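PDB 2PMI: PHO85 cyclin PHO80, which is the cyclin partner of the cyclin-dependent kinase PHO85 and keeps phosphate-starvation-responsive genes repressed when phosphate is plentiful. Local coordinates for residues 36-40 with 77-82; 83-88 with 143-149; 104-109 with 162-166. All blocks are in the same frame, centred on the assembly; numbering follows the deposited sequence.

Contact 1 of 3, residues 36-40 with 77-82; sequences VVLIS and IFNYFI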
ATOM      1  N   VAL B  36      -1.561 -24.063   0.690  1.00 24.53           N
ATOM      2  CA  VAL B  36      -1.896 -24.496   2.024  1.00 24.16           C
ATOM      3  C   VAL B  36      -1.234 -25.833   2.349  1.00 32.50           C
ATOM      4  O   VAL B  36      -0.799 -26.036   3.484  1.00 40.36           O
ATOM      5  CB  VAL B  36      -3.417 -24.645   2.201  1.00 22.09           C
ATOM      6  CG1 VAL B  36      -3.718 -25.196   3.583  1.00 18.92           C
ATOM      7  CG2 VAL B  36      -4.103 -23.302   2.010  1.00 20.02           C
ATOM      8  N   VAL B  37      -1.144 -26.751   1.384  1.00 32.46           N
ATOM      9  CA  VAL B  37      -0.508 -28.029   1.704  1.00 39.63           C
ATOM     10  C   VAL B  37       0.981 -27.779   1.918  1.00 39.44           C
ATOM     11  O   VAL B  37       1.507 -28.053   3.000  1.00 37.61           O
ATOM     12  CB  VAL B  37      -0.718 -29.145   0.607  1.00 43.28           C
ATOM     13  CG1 VAL B  37      -2.194 -29.400   0.385  1.00 40.33           C
ATOM     14  CG2 VAL B  37      -0.056 -28.766  -0.687  1.00 52.93           C
ATOM     15  N   LEU B  38       1.650 -27.231   0.904  1.00 36.32           N
ATOM     16  CA  LEU B  38       3.070 -26.933   1.019  1.00 36.44           C
ATOM     17  C   LEU B  38       3.347 -26.143   2.298  1.00 38.32           C
ATOM     18  O   LEU B  38       4.293 -26.437   3.018  1.00 47.52           O
ATOM     19  CB  LEU B  38       3.563 -26.142  -0.199  1.00 29.81           C
ATOM     20  CG  LEU B  38       3.625 -26.928  -1.510  1.00 35.93           C
ATOM     21  CD1 LEU B  38       4.264 -26.101  -2.627  1.00 30.13           C
ATOM     22  CD2 LEU B  38       4.430 -28.188  -1.274  1.00 42.80           C
ATOM     23  N   ILE B  39       2.526 -25.147   2.599  1.00 34.62           N
ATOM     24  CA  ILE B  39       2.756 -24.373   3.807  1.00 32.66           C
ATOM     25  C   ILE B  39       2.528 -25.192   5.068  1.00 32.96           C
ATOM     26  O   ILE B  39       3.379 -25.217   5.957  1.00 35.38           O
ATOM     27  CB  ILE B  39       1.868 -23.130   3.872  1.00 29.08           C
ATOM     28  CG1 ILE B  39       2.249 -22.161   2.748  1.00 32.65           C
ATOM     29  CG2 ILE B  39       2.043 -22.458   5.218  1.00 25.79           C
ATOM     30  CD1 ILE B  39       1.330 -20.930   2.634  1.00 35.89           C
ATOM     31  N   SER B  40       1.384 -25.857   5.148  1.00 31.53           N
ATOM     32  CA  SER B  40       1.063 -26.670   6.317  1.00 34.33           C
ATOM     33  C   SER B  40       2.150 -27.701   6.619  1.00 34.61           C
ATOM     34  O   SER B  40       2.525 -27.912   7.774  1.00 21.90           O
ATOM     35  CB  SER B  40      -0.270 -27.378   6.101  1.00 34.14           C
ATOM     36  OG  SER B  40      -1.308 -26.430   5.964  1.00 42.63           O
ATOM     37  N   ILE B  77      -3.397 -28.850  11.611  1.00 43.76           N
ATOM     38  CA  ILE B  77      -2.974 -27.546  11.133  1.00 40.18           C
ATOM     39  C   ILE B  77      -3.586 -27.255   9.767  1.00 39.33           C
ATOM     40  O   ILE B  77      -4.155 -26.184   9.544  1.00 31.74           O
ATOM     41  CB  ILE B  77      -1.420 -27.488  11.065  1.00 44.39           C
ATOM     42  CG1 ILE B  77      -0.945 -26.062  11.306  1.00 47.16           C
ATOM     43  CG2 ILE B  77      -0.912 -28.007   9.726  1.00 45.35           C
ATOM     44  CD1 ILE B  77      -1.283 -25.565  12.685  1.00 44.03           C
ATOM     45  N   PHE B  78      -3.483 -28.239   8.874  1.00 44.27           N
ATOM     46  CA  PHE B  78      -3.999 -28.151   7.504  1.00 45.61           C
ATOM     47  C   PHE B  78      -5.517 -27.961   7.450  1.00 43.56           C
ATOM     48  O   PHE B  78      -6.024 -27.134   6.692  1.00 43.22           O
ATOM     49  CB  PHE B  78      -3.616 -29.416   6.732  1.00 46.63           C
ATOM     50  CG  PHE B  78      -4.082 -29.418   5.312  1.00 53.32           C
ATOM     51  CD1 PHE B  78      -3.508 -28.558   4.377  1.00 54.56           C
ATOM     52  CD2 PHE B  78      -5.116 -30.263   4.909  1.00 55.50           C
ATOM     53  CE1 PHE B  78      -3.958 -28.538   3.060  1.00 52.78           C
ATOM     54  CE2 PHE B  78      -5.577 -30.252   3.596  1.00 51.73           C
ATOM     55  CZ  PHE B  78      -4.998 -29.390   2.670  1.00 55.41           C
ATOM     56  N   ASN B  79      -6.236 -28.742   8.248  1.00 41.34           N
ATOM     57  CA  ASN B  79      -7.685 -28.650   8.304  1.00 43.04           C
ATOM     58  C   ASN B  79      -8.108 -27.285   8.833  1.00 42.97           C
ATOM     59  O   ASN B  79      -9.218 -26.820   8.561  1.00 45.91           O
ATOM     60  CB  ASN B  79      -8.243 -29.760   9.198  1.00 44.68           C
ATOM     61  CG  ASN B  79      -7.982 -31.141   8.636  1.00 47.78           C
ATOM     62  OD1 ASN B  79      -8.110 -32.144   9.335  1.00 53.63           O
ATOM     63  ND2 ASN B  79      -7.617 -31.199   7.363  1.00 49.95           N
ATOM     64  N   TYR B  80      -7.227 -26.641   9.593  1.00 38.37           N
ATOM     65  CA  TYR B  80      -7.539 -25.321  10.121  1.00 33.18           C
ATOM     66  C   TYR B  80      -7.245 -24.245   9.069  1.00 33.93           C
ATOM     67  O   TYR B  80      -7.987 -23.269   8.939  1.00 26.88           O
ATOM     68  CB  TYR B  80      -6.719 -25.040  11.370  1.00 23.01           C
ATOM     69  CG  TYR B  80      -7.122 -23.760  12.062  1.00 19.64           C
ATOM     70  CD1 TYR B  80      -8.388 -23.617  12.605  1.00 20.31           C
ATOM     71  CD2 TYR B  80      -6.229 -22.708  12.199  1.00 17.83           C
ATOM     72  CE1 TYR B  80      -8.756 -22.460  13.277  1.00 24.44           C
ATOM     73  CE2 TYR B  80      -6.585 -21.550  12.866  1.00 20.68           C
ATOM     74  CZ  TYR B  80      -7.849 -21.430  13.408  1.00 25.87           C
ATOM     75  OH  TYR B  80      -8.203 -20.288  14.106  1.00 30.58           O
ATOM     76  N   PHE B  81      -6.163 -24.442   8.322  1.00 31.13           N
ATOM     77  CA  PHE B  81      -5.754 -23.510   7.281  1.00 29.79           C
ATOM     78  C   PHE B  81      -6.781 -23.340   6.129  1.00 36.46           C
ATOM     79  O   PHE B  81      -7.244 -22.217   5.889  1.00 37.30           O
ATOM     80  CB  PHE B  81      -4.407 -23.957   6.713  1.00 25.60           C
ATOM     81  CG  PHE B  81      -3.509 -22.826   6.276  1.00 27.79           C
ATOM     82  CD1 PHE B  81      -3.951 -21.510   6.280  1.00 29.98           C
ATOM     83  CD2 PHE B  81      -2.209 -23.084   5.856  1.00 25.62           C
ATOM     84  CE1 PHE B  81      -3.109 -20.471   5.869  1.00 24.45           C
ATOM     85  CE2 PHE B  81      -1.367 -22.051   5.446  1.00 25.23           C
ATOM     86  CZ  PHE B  81      -1.820 -20.746   5.453  1.00 20.31           C
ATOM     87  N   ILE B  82      -7.139 -24.429   5.427  1.00 35.90           N
ATOM     88  CA  ILE B  82      -8.092 -24.340   4.296  1.00 34.87           C
ATOM     89  C   ILE B  82      -9.358 -23.623   4.707  1.00 32.52           C
ATOM     90  O   ILE B  82      -9.866 -22.748   3.998  1.00 31.44           O
ATOM     91  CB  ILE B  82      -8.543 -25.723   3.732  1.00 31.23           C
ATOM     92  CG1 ILE B  82      -8.983 -26.621   4.877  1.00 37.55           C
ATOM     93  CG2 ILE B  82      -7.455 -26.355   2.876  1.00 20.82           C
ATOM     94  CD1 ILE B  82      -9.606 -27.923   4.415  1.00 46.38           C
TER
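Val36 packs between the rings of Phe78 and Phe81. Its CG1 lies 3.4 Å from Phe81 CB and equally near Phe78 CE1, while CG2 rests over one face of the Phe81 ring, displaced toward the rim. With CG1 anti to the backbone N (chi1 176°), that methyl enters the space between Phe78 and Phe81, and CG2 is left over the Phe81 face. Val37 runs alongside Phe78 and sets its CG1 3.3 Å from Phe78 CE1. Ile39 comes in at the rim of the other ring, its CG2 3.4 Å from Phe81 CE2 and close to the ring plane. Ser40 CB closes the far end against Ile77 CG2, at 3.7 Å.

The polar element is Ser40 OG, which points into this apolar seam and touches the edges of both rings, near Phe78 CD1 and Phe81 CD2. Its hydrogen bond stays within its own helix: OG reaches Val36 O at 2.6 Å, on the opposite face of that carbonyl from Ser40 N, so one oxygen accepts two bonds and the buried hydroxyl is satisfied.

The helix axes are inclined 140° to each other, roughly antiparallel, 9.6 Å apart at closest approach. Leu123 of helix 119-134 touches Phe81, and Tyr243 touches Val37. The arrangement is consistent with the all-helical cyclin fold, in which helix 32-51 packs across helix 77-86.

Contact 2 of 3, residues 83-88 with 143-149; sequences RLTKFS and HYAKVGG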
ATOM      1  N   ARG B  83      -9.875 -24.017   5.858  1.00 26.26           N
ATOM      2  CA  ARG B  83     -11.076 -23.408   6.382  1.00 24.88           C
ATOM      3  C   ARG B  83     -10.887 -21.891   6.394  1.00 28.19           C
ATOM      4  O   ARG B  83     -11.676 -21.163   5.794  1.00 32.14           O
ATOM      5  CB  ARG B  83     -11.320 -23.953   7.776  1.00 23.87           C
ATOM      6  CG  ARG B  83     -12.406 -23.282   8.547  1.00 31.71           C
ATOM      7  CD  ARG B  83     -12.547 -24.029   9.847  1.00 38.75           C
ATOM      8  NE  ARG B  83     -13.071 -23.205  10.923  1.00 40.91           N
ATOM      9  CZ  ARG B  83     -13.130 -23.603  12.186  1.00 45.12           C
ATOM     10  NH1 ARG B  83     -12.693 -24.816  12.521  1.00 42.57           N
ATOM     11  NH2 ARG B  83     -13.625 -22.790  13.108  1.00 50.83           N
ATOM     12  N   LEU B  84      -9.829 -21.418   7.056  1.00 29.31           N
ATOM     13  CA  LEU B  84      -9.544 -19.990   7.110  1.00 24.48           C
ATOM     14  C   LEU B  84      -9.406 -19.502   5.683  1.00 31.33           C
ATOM     15  O   LEU B  84      -9.880 -18.419   5.333  1.00 35.36           O
ATOM     16  CB  LEU B  84      -8.226 -19.710   7.828  1.00 28.21           C
ATOM     17  CG  LEU B  84      -7.987 -20.106   9.290  1.00 36.22           C
ATOM     18  CD1 LEU B  84      -6.822 -19.265   9.828  1.00 22.44           C
ATOM     19  CD2 LEU B  84      -9.244 -19.882  10.139  1.00 35.13           C
ATOM     20  N   THR B  85      -8.750 -20.318   4.862  1.00 33.21           N
ATOM     21  CA  THR B  85      -8.512 -19.992   3.458  1.00 38.76           C
ATOM     22  C   THR B  85      -9.770 -19.907   2.595  1.00 44.68           C
ATOM     23  O   THR B  85      -9.876 -19.028   1.726  1.00 47.38           O
ATOM     24  CB  THR B  85      -7.567 -21.021   2.800  1.00 35.17           C
ATOM     25  OG1 THR B  85      -6.358 -21.117   3.565  1.00 30.24           O
ATOM     26  CG2 THR B  85      -7.236 -20.607   1.363  1.00 32.73           C
ATOM     27  N   LYS B  86     -10.718 -20.814   2.833  1.00 42.07           N
ATOM     28  CA  LYS B  86     -11.952 -20.855   2.051  1.00 39.91           C
ATOM     29  C   LYS B  86     -13.014 -19.856   2.465  1.00 38.73           C
ATOM     30  O   LYS B  86     -13.510 -19.096   1.642  1.00 40.66           O
ATOM     31  CB  LYS B  86     -12.543 -22.268   2.088  1.00 38.46           C
ATOM     32  CG  LYS B  86     -11.546 -23.340   1.645  1.00 46.37           C
ATOM     33  CD  LYS B  86     -10.829 -22.922   0.346  1.00 54.84           C
ATOM     34  CE  LYS B  86      -9.641 -23.826   0.019  1.00 56.38           C
ATOM     35  NZ  LYS B  86      -8.879 -23.357  -1.179  1.00 57.56           N
ATOM     36  N   PHE B  87     -13.340 -19.845   3.749  1.00 37.77           N
ATOM     37  CA  PHE B  87     -14.377 -18.973   4.270  1.00 40.48           C
ATOM     38  C   PHE B  87     -13.957 -17.541   4.602  1.00 42.22           C
ATOM     39  O   PHE B  87     -14.642 -16.832   5.357  1.00 44.48           O
ATOM     40  CB  PHE B  87     -15.023 -19.652   5.480  1.00 44.39           C
ATOM     41  CG  PHE B  87     -15.570 -21.027   5.174  1.00 50.30           C
ATOM     42  CD1 PHE B  87     -14.710 -22.094   4.907  1.00 51.58           C
ATOM     43  CD2 PHE B  87     -16.941 -21.252   5.124  1.00 54.30           C
ATOM     44  CE1 PHE B  87     -15.206 -23.364   4.594  1.00 44.59           C
ATOM     45  CE2 PHE B  87     -17.441 -22.521   4.812  1.00 55.04           C
ATOM     46  CZ  PHE B  87     -16.567 -23.578   4.547  1.00 45.92           C
ATOM     47  N   SER B  88     -12.835 -17.118   4.027  1.00 39.70           N
ATOM     48  CA  SER B  88     -12.317 -15.761   4.210  1.00 34.93           C
ATOM     49  C   SER B  88     -11.528 -15.396   2.978  1.00 28.83           C
ATOM     50  O   SER B  88     -10.829 -14.388   2.946  1.00 17.50           O
ATOM     51  CB  SER B  88     -11.431 -15.661   5.448  1.00 42.97           C
ATOM     52  OG  SER B  88     -12.207 -15.328   6.589  1.00 59.99           O
ATOM     53  N   HIS B 143     -15.578 -11.096  11.616  1.00 24.38           N
ATOM     54  CA  HIS B 143     -15.802 -12.129  10.605  1.00 24.96           C
ATOM     55  C   HIS B 143     -14.715 -13.175  10.757  1.00 25.14           C
ATOM     56  O   HIS B 143     -14.995 -14.381  10.836  1.00 18.36           O
ATOM     57  CB  HIS B 143     -15.714 -11.568   9.182  1.00 34.24           C
ATOM     58  CG  HIS B 143     -15.765 -12.627   8.118  1.00 43.76           C
ATOM     59  ND1 HIS B 143     -16.906 -13.347   7.837  1.00 43.43           N
ATOM     60  CD2 HIS B 143     -14.797 -13.131   7.312  1.00 50.23           C
ATOM     61  CE1 HIS B 143     -16.639 -14.248   6.905  1.00 48.84           C
ATOM     62  NE2 HIS B 143     -15.367 -14.139   6.569  1.00 43.72           N
ATOM     63  N   TYR B 144     -13.474 -12.678  10.771  1.00 27.85           N
ATOM     64  CA  TYR B 144     -12.266 -13.492  10.910  1.00 21.13           C
ATOM     65  C   TYR B 144     -12.325 -14.309  12.177  1.00 19.51           C
ATOM     66  O   TYR B 144     -11.974 -15.487  12.177  1.00 19.15           O
ATOM     67  CB  TYR B 144     -11.015 -12.617  10.983  1.00 18.05           C
ATOM     68  CG  TYR B 144     -10.642 -11.918   9.706  1.00 18.40           C
ATOM     69  CD1 TYR B 144     -10.522 -12.622   8.514  1.00 14.95           C
ATOM     70  CD2 TYR B 144     -10.398 -10.541   9.692  1.00 24.19           C
ATOM     71  CE1 TYR B 144     -10.172 -11.976   7.335  1.00 24.05           C
ATOM     72  CE2 TYR B 144     -10.050  -9.883   8.520  1.00 19.55           C
ATOM     73  CZ  TYR B 144      -9.941 -10.604   7.342  1.00 25.27           C
ATOM     74  OH  TYR B 144      -9.637  -9.954   6.161  1.00 28.56           O
ATOM     75  N   ALA B 145     -12.758 -13.670  13.259  1.00 17.82           N
ATOM     76  CA  ALA B 145     -12.859 -14.352  14.543  1.00 28.71           C
ATOM     77  C   ALA B 145     -13.821 -15.540  14.449  1.00 32.42           C
ATOM     78  O   ALA B 145     -13.517 -16.633  14.941  1.00 30.24           O
ATOM     79  CB  ALA B 145     -13.316 -13.369  15.633  1.00 28.94           C
ATOM     80  N   LYS B 146     -14.964 -15.316  13.791  1.00 33.02           N
ATOM     81  CA  LYS B 146     -15.996 -16.337  13.621  1.00 26.54           C
ATOM     82  C   LYS B 146     -15.493 -17.523  12.832  1.00 23.97           C
ATOM     83  O   LYS B 146     -15.659 -18.669  13.229  1.00 26.98           O
ATOM     84  CB  LYS B 146     -17.219 -15.751  12.917  1.00 20.79           C
ATOM     85  CG  LYS B 146     -18.345 -16.755  12.744  1.00 26.49           C
ATOM     86  CD  LYS B 146     -19.639 -16.086  12.377  1.00 27.22           C
ATOM     87  CE  LYS B 146     -20.134 -15.179  13.482  1.00 29.51           C
ATOM     88  NZ  LYS B 146     -21.298 -14.382  12.996  1.00 34.68           N
ATOM     89  N   VAL B 147     -14.886 -17.247  11.696  1.00 22.64           N
ATOM     90  CA  VAL B 147     -14.364 -18.322  10.879  1.00 29.62           C
ATOM     91  C   VAL B 147     -13.255 -19.034  11.650  1.00 35.21           C
ATOM     92  O   VAL B 147     -13.163 -20.264  11.624  1.00 39.71           O
ATOM     93  CB  VAL B 147     -13.779 -17.778   9.564  1.00 31.66           C
ATOM     94  CG1 VAL B 147     -13.423 -18.926   8.645  1.00 39.42           C
ATOM     95  CG2 VAL B 147     -14.766 -16.826   8.902  1.00 31.56           C
ATOM     96  N   GLY B 148     -12.429 -18.247  12.345  1.00 35.24           N
ATOM     97  CA  GLY B 148     -11.299 -18.780  13.096  1.00 31.73           C
ATOM     98  C   GLY B 148     -11.664 -19.595  14.320  1.00 35.15           C
ATOM     99  O   GLY B 148     -10.888 -20.436  14.782  1.00 33.38           O
ATOM    100  N   GLY B 149     -12.843 -19.331  14.862  1.00 33.95           N
ATOM    101  CA  GLY B 149     -13.285 -20.078  16.017  1.00 32.65           C
ATOM    102  C   GLY B 149     -12.949 -19.437  17.335  1.00 35.52           C
ATOM    103  O   GLY B 149     -12.688 -20.139  18.299  1.00 45.09           O
TER
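Val147 O is gripped by two nitrogens of one side chain. Arg83 NH2 donates to it at 3.0 Å (N-H...O 134°), and Arg83 NE adds a weak bond, so the carbonyl sits in the fork of the guanidinium edge. The donor NH2 is tilted 33° from the carbonyl plane, leaving the grip somewhat skewed. An extended chain from CG to NE, begun with CG anti to the backbone N (chi1 171°), carries the group across to the end of helix 141-148. Outside the two segments, Arg83 NH2 also forms a salt bridge with the sulfonate of a bound MES molecule, probably from the crystallisation liquor.

A second carbonyl is held at the other end of the contact. His143 NE2 donates to Phe87 O at 3.0 Å, in the carbonyl plane, and Ser88 OG adds a weak bond to the same oxygen.

Between these polar ends lies the Val147 side chain: CG1 meets Phe87 CB at 3.6 Å, and CG2 lies over one face of the His143 ring. Leu84 CD2 reaches Gly148 CA, at 3.8 Å, on the buried side. Beside Ser88 OG, the Tyr144 hydroxyl is hydrogen-bonded to the backbone N of Ser139.

Gly149, with positive phi, is the C-prime residue of a Schellman motif ending helix 141-148. Side-chain bonds to the backbone carbonyls Phe87 O and Val147 O join helices 77-86 and 141-148 of the all-helical cyclin fold.

Contact 3 of 3, residues 104-109 with 162-166; sequences LLQTVY and FLKRV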
ATOM      1  N   LEU B 104       9.635 -13.951  10.947  1.00 28.59           N
ATOM      2  CA  LEU B 104       9.713 -12.574  11.423  1.00 26.90           C
ATOM      3  C   LEU B 104       9.457 -12.480  12.912  1.00 23.05           C
ATOM      4  O   LEU B 104      10.132 -11.732  13.599  1.00 25.26           O
ATOM      5  CB  LEU B 104       8.724 -11.646  10.707  1.00 24.23           C
ATOM      6  CG  LEU B 104       8.825 -10.206  11.270  1.00 21.17           C
ATOM      7  CD1 LEU B 104       9.868  -9.421  10.474  1.00 26.50           C
ATOM      8  CD2 LEU B 104       7.481  -9.490  11.212  1.00 17.57           C
ATOM      9  N   LEU B 105       8.470 -13.218  13.404  1.00 24.44           N
ATOM     10  CA  LEU B 105       8.147 -13.192  14.820  1.00 22.71           C
ATOM     11  C   LEU B 105       9.188 -13.987  15.623  1.00 34.36           C
ATOM     12  O   LEU B 105       9.652 -13.511  16.667  1.00 40.74           O
ATOM     13  CB  LEU B 105       6.750 -13.753  15.060  1.00 12.49           C
ATOM     14  CG  LEU B 105       6.113 -13.400  16.408  1.00 15.69           C
ATOM     15  CD1 LEU B 105       6.007 -11.895  16.498  1.00 18.19           C
ATOM     16  CD2 LEU B 105       4.725 -14.034  16.564  1.00  6.93           C
ATOM     17  N   GLN B 106       9.575 -15.176  15.144  1.00 34.60           N
ATOM     18  CA  GLN B 106      10.579 -15.977  15.861  1.00 30.72           C
ATOM     19  C   GLN B 106      11.854 -15.177  16.068  1.00 30.90           C
ATOM     20  O   GLN B 106      12.585 -15.412  17.024  1.00 37.51           O
ATOM     21  CB  GLN B 106      10.947 -17.277  15.115  1.00 28.91           C
ATOM     22  CG  GLN B 106       9.864 -18.368  15.097  1.00 23.96           C
ATOM     23  CD  GLN B 106      10.407 -19.794  14.902  1.00 17.73           C
ATOM     24  OE1 GLN B 106      11.343 -20.043  14.126  1.00 10.35           O
ATOM     25  NE2 GLN B 106       9.798 -20.740  15.605  1.00 16.85           N
ATOM     26  N   THR B 107      12.120 -14.233  15.173  1.00 30.46           N
ATOM     27  CA  THR B 107      13.327 -13.414  15.270  1.00 27.96           C
ATOM     28  C   THR B 107      13.213 -12.194  16.184  1.00 30.49           C
ATOM     29  O   THR B 107      14.179 -11.838  16.854  1.00 44.12           O
ATOM     30  CB  THR B 107      13.804 -12.921  13.858  1.00 24.63           C
ATOM     31  OG1 THR B 107      14.500 -13.976  13.173  1.00 21.34           O
ATOM     32  CG2 THR B 107      14.726 -11.716  13.981  1.00 13.90           C
ATOM     33  N   VAL B 108      12.050 -11.563  16.243  1.00 26.51           N
ATOM     34  CA  VAL B 108      11.910 -10.343  17.042  1.00 27.55           C
ATOM     35  C   VAL B 108      11.041 -10.439  18.293  1.00 27.70           C
ATOM     36  O   VAL B 108      10.606  -9.427  18.870  1.00 22.64           O
ATOM     37  CB  VAL B 108      11.398  -9.194  16.146  1.00 29.32           C
ATOM     38  CG1 VAL B 108      12.349  -9.014  14.966  1.00 25.78           C
ATOM     39  CG2 VAL B 108       9.969  -9.492  15.651  1.00 26.52           C
ATOM     40  N   TYR B 109      10.785 -11.669  18.700  1.00 28.75           N
ATOM     41  CA  TYR B 109       9.989 -11.938  19.877  1.00 32.81           C
ATOM     42  C   TYR B 109      10.550 -13.238  20.436  1.00 42.76           C
ATOM     43  O   TYR B 109      10.032 -14.328  20.161  1.00 43.64           O
ATOM     44  CB  TYR B 109       8.516 -12.110  19.507  1.00 39.36           C
ATOM     45  CG  TYR B 109       7.613 -12.262  20.712  1.00 40.92           C
ATOM     46  CD1 TYR B 109       8.011 -11.790  21.952  1.00 37.07           C
ATOM     47  CD2 TYR B 109       6.356 -12.851  20.612  1.00 31.18           C
ATOM     48  CE1 TYR B 109       7.197 -11.895  23.048  1.00 26.62           C
ATOM     49  CE2 TYR B 109       5.535 -12.954  21.721  1.00 22.67           C
ATOM     50  CZ  TYR B 109       5.974 -12.470  22.933  1.00 16.63           C
ATOM     51  OH  TYR B 109       5.203 -12.541  24.058  1.00 20.81           O
ATOM     52  N   PHE B 162       0.606  -8.874  18.253  1.00 22.53           N
ATOM     53  CA  PHE B 162       1.510  -9.120  17.131  1.00 25.08           C
ATOM     54  C   PHE B 162       1.966  -7.837  16.447  1.00 28.76           C
ATOM     55  O   PHE B 162       3.128  -7.716  16.056  1.00 32.31           O
ATOM     56  CB  PHE B 162       0.848 -10.043  16.100  1.00 19.38           C
ATOM     57  CG  PHE B 162       1.664 -10.255  14.849  1.00 10.82           C
ATOM     58  CD1 PHE B 162       1.621  -9.331  13.805  1.00 14.51           C
ATOM     59  CD2 PHE B 162       2.460 -11.387  14.707  1.00 14.16           C
ATOM     60  CE1 PHE B 162       2.355  -9.531  12.638  1.00 20.55           C
ATOM     61  CE2 PHE B 162       3.203 -11.607  13.542  1.00 16.86           C
ATOM     62  CZ  PHE B 162       3.152 -10.677  12.503  1.00 23.34           C
ATOM     63  N   LEU B 163       1.056  -6.878  16.296  1.00 33.39           N
ATOM     64  CA  LEU B 163       1.425  -5.629  15.647  1.00 34.18           C
ATOM     65  C   LEU B 163       2.438  -4.832  16.444  1.00 33.41           C
ATOM     66  O   LEU B 163       3.277  -4.147  15.860  1.00 43.00           O
ATOM     67  CB  LEU B 163       0.189  -4.773  15.338  1.00 27.44           C
ATOM     68  CG  LEU B 163      -0.546  -5.245  14.076  1.00 26.02           C
ATOM     69  CD1 LEU B 163      -1.666  -4.278  13.696  1.00 22.26           C
ATOM     70  CD2 LEU B 163       0.446  -5.327  12.936  1.00 23.76           C
ATOM     71  N   LYS B 164       2.380  -4.928  17.769  1.00 25.01           N
ATOM     72  CA  LYS B 164       3.319  -4.198  18.615  1.00 22.62           C
ATOM     73  C   LYS B 164       4.707  -4.831  18.592  1.00 26.63           C
ATOM     74  O   LYS B 164       5.731  -4.134  18.529  1.00 32.01           O
ATOM     75  CB  LYS B 164       2.801  -4.145  20.043  1.00 19.14           C
ATOM     76  CG  LYS B 164       1.515  -3.363  20.163  1.00 28.21           C
ATOM     77  CD  LYS B 164       0.968  -3.415  21.574  1.00 38.12           C
ATOM     78  CE  LYS B 164      -0.437  -2.824  21.614  1.00 43.29           C
ATOM     79  NZ  LYS B 164      -1.123  -3.033  22.931  1.00 43.32           N
ATOM     80  N   ARG B 165       4.742  -6.153  18.624  1.00 14.46           N
ATOM     81  CA  ARG B 165       6.003  -6.849  18.621  1.00 14.44           C
ATOM     82  C   ARG B 165       6.746  -6.784  17.308  1.00 20.97           C
ATOM     83  O   ARG B 165       7.835  -7.352  17.179  1.00 28.73           O
ATOM     84  CB  ARG B 165       5.776  -8.303  18.993  1.00 19.22           C
ATOM     85  CG  ARG B 165       5.258  -8.456  20.391  1.00 20.86           C
ATOM     86  CD  ARG B 165       5.071  -9.892  20.751  1.00 21.20           C
ATOM     87  NE  ARG B 165       4.467  -9.992  22.074  1.00 40.77           N
ATOM     88  CZ  ARG B 165       5.050  -9.606  23.206  1.00 39.59           C
ATOM     89  NH1 ARG B 165       6.275  -9.092  23.189  1.00 44.21           N
ATOM     90  NH2 ARG B 165       4.401  -9.731  24.357  1.00 34.82           N
ATOM     91  N   VAL B 166       6.178  -6.087  16.334  1.00 21.53           N
ATOM     92  CA  VAL B 166       6.794  -6.013  15.017  1.00 22.87           C
ATOM     93  C   VAL B 166       6.908  -4.581  14.552  1.00 22.87           C
ATOM     94  O   VAL B 166       7.556  -4.296  13.543  1.00 18.86           O
ATOM     95  CB  VAL B 166       5.956  -6.806  13.983  1.00 29.94           C
ATOM     96  CG1 VAL B 166       6.582  -6.679  12.610  1.00 40.65           C
ATOM     97  CG2 VAL B 166       5.858  -8.275  14.384  1.00 16.59           C
TER
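Arg165 lies flat on one face of Tyr109, guanidinium to phenol ring, with centres 3.5 Å apart and planes only 6° from parallel, a cation-pi stack where the C-terminal ends of helices 92-108 and 152-164 of the all-helical cyclin fold come together. The Tyr109 hydroxyl sits over the guanidinium face, so the two polar groups meet by stacking and their angles do not suit a hydrogen bond. Tyr109 CG stands anti to the backbone N (chi1 -175°), which swings the ring from the end of its helix across toward Arg165.

Beside the stack, Val108 CG2 packs on the backbone oxygen of Arg165, at 3.4 Å. Deeper in, the contact turns wholly apolar. Leu104 CD2 meets Val166 CG1 at 3.3 Å, and Leu105 CD1 approaches Val166 CG2 at 4.2 Å. The Phe162 ring is used on two sides: Leu105 CD2 comes to its edge, 3.9 Å from CD2 of Phe162, while Val166 CG2 rests over one face.

A second shell surrounds these groups. Phe122 of helix 119-134 touches both Leu105 and Phe162, Tyr101 meets the Phe162 ring, and Cys180 and Ile177 of helix 176-183 cover Val166 and Leu104. Leu163 and Lys164 also pack against the other protein chain, presumably the kinase partner. The guanidinium, meanwhile, is held by a salt bridge from Arg165 NE to Asp161 OD2, in the last turn of the preceding helix.

Overall arrangement
Contacts 1 and 2 share helix 77-86 and follow one another along it. They also touch directly: Tyr80 OH lies 2.8 Å from Gly148 O, a probable hydrogen bond, and Val36 packs on Thr85. Contact 3 stands apart, about 22 Å from contact 1 between centres, across the middle of the chain. Contacts 1 and 3 are buried, whereas contact 2 is only partly so. The chemistry follows: contact 1 is aromatic and aliphatic packing around a single hydroxyl, contact 2 relies on side-chain bonds to backbone carbonyls, and contact 3 combines an apolar interior with a charged stack. Helix 119-134 lends side chains to all three.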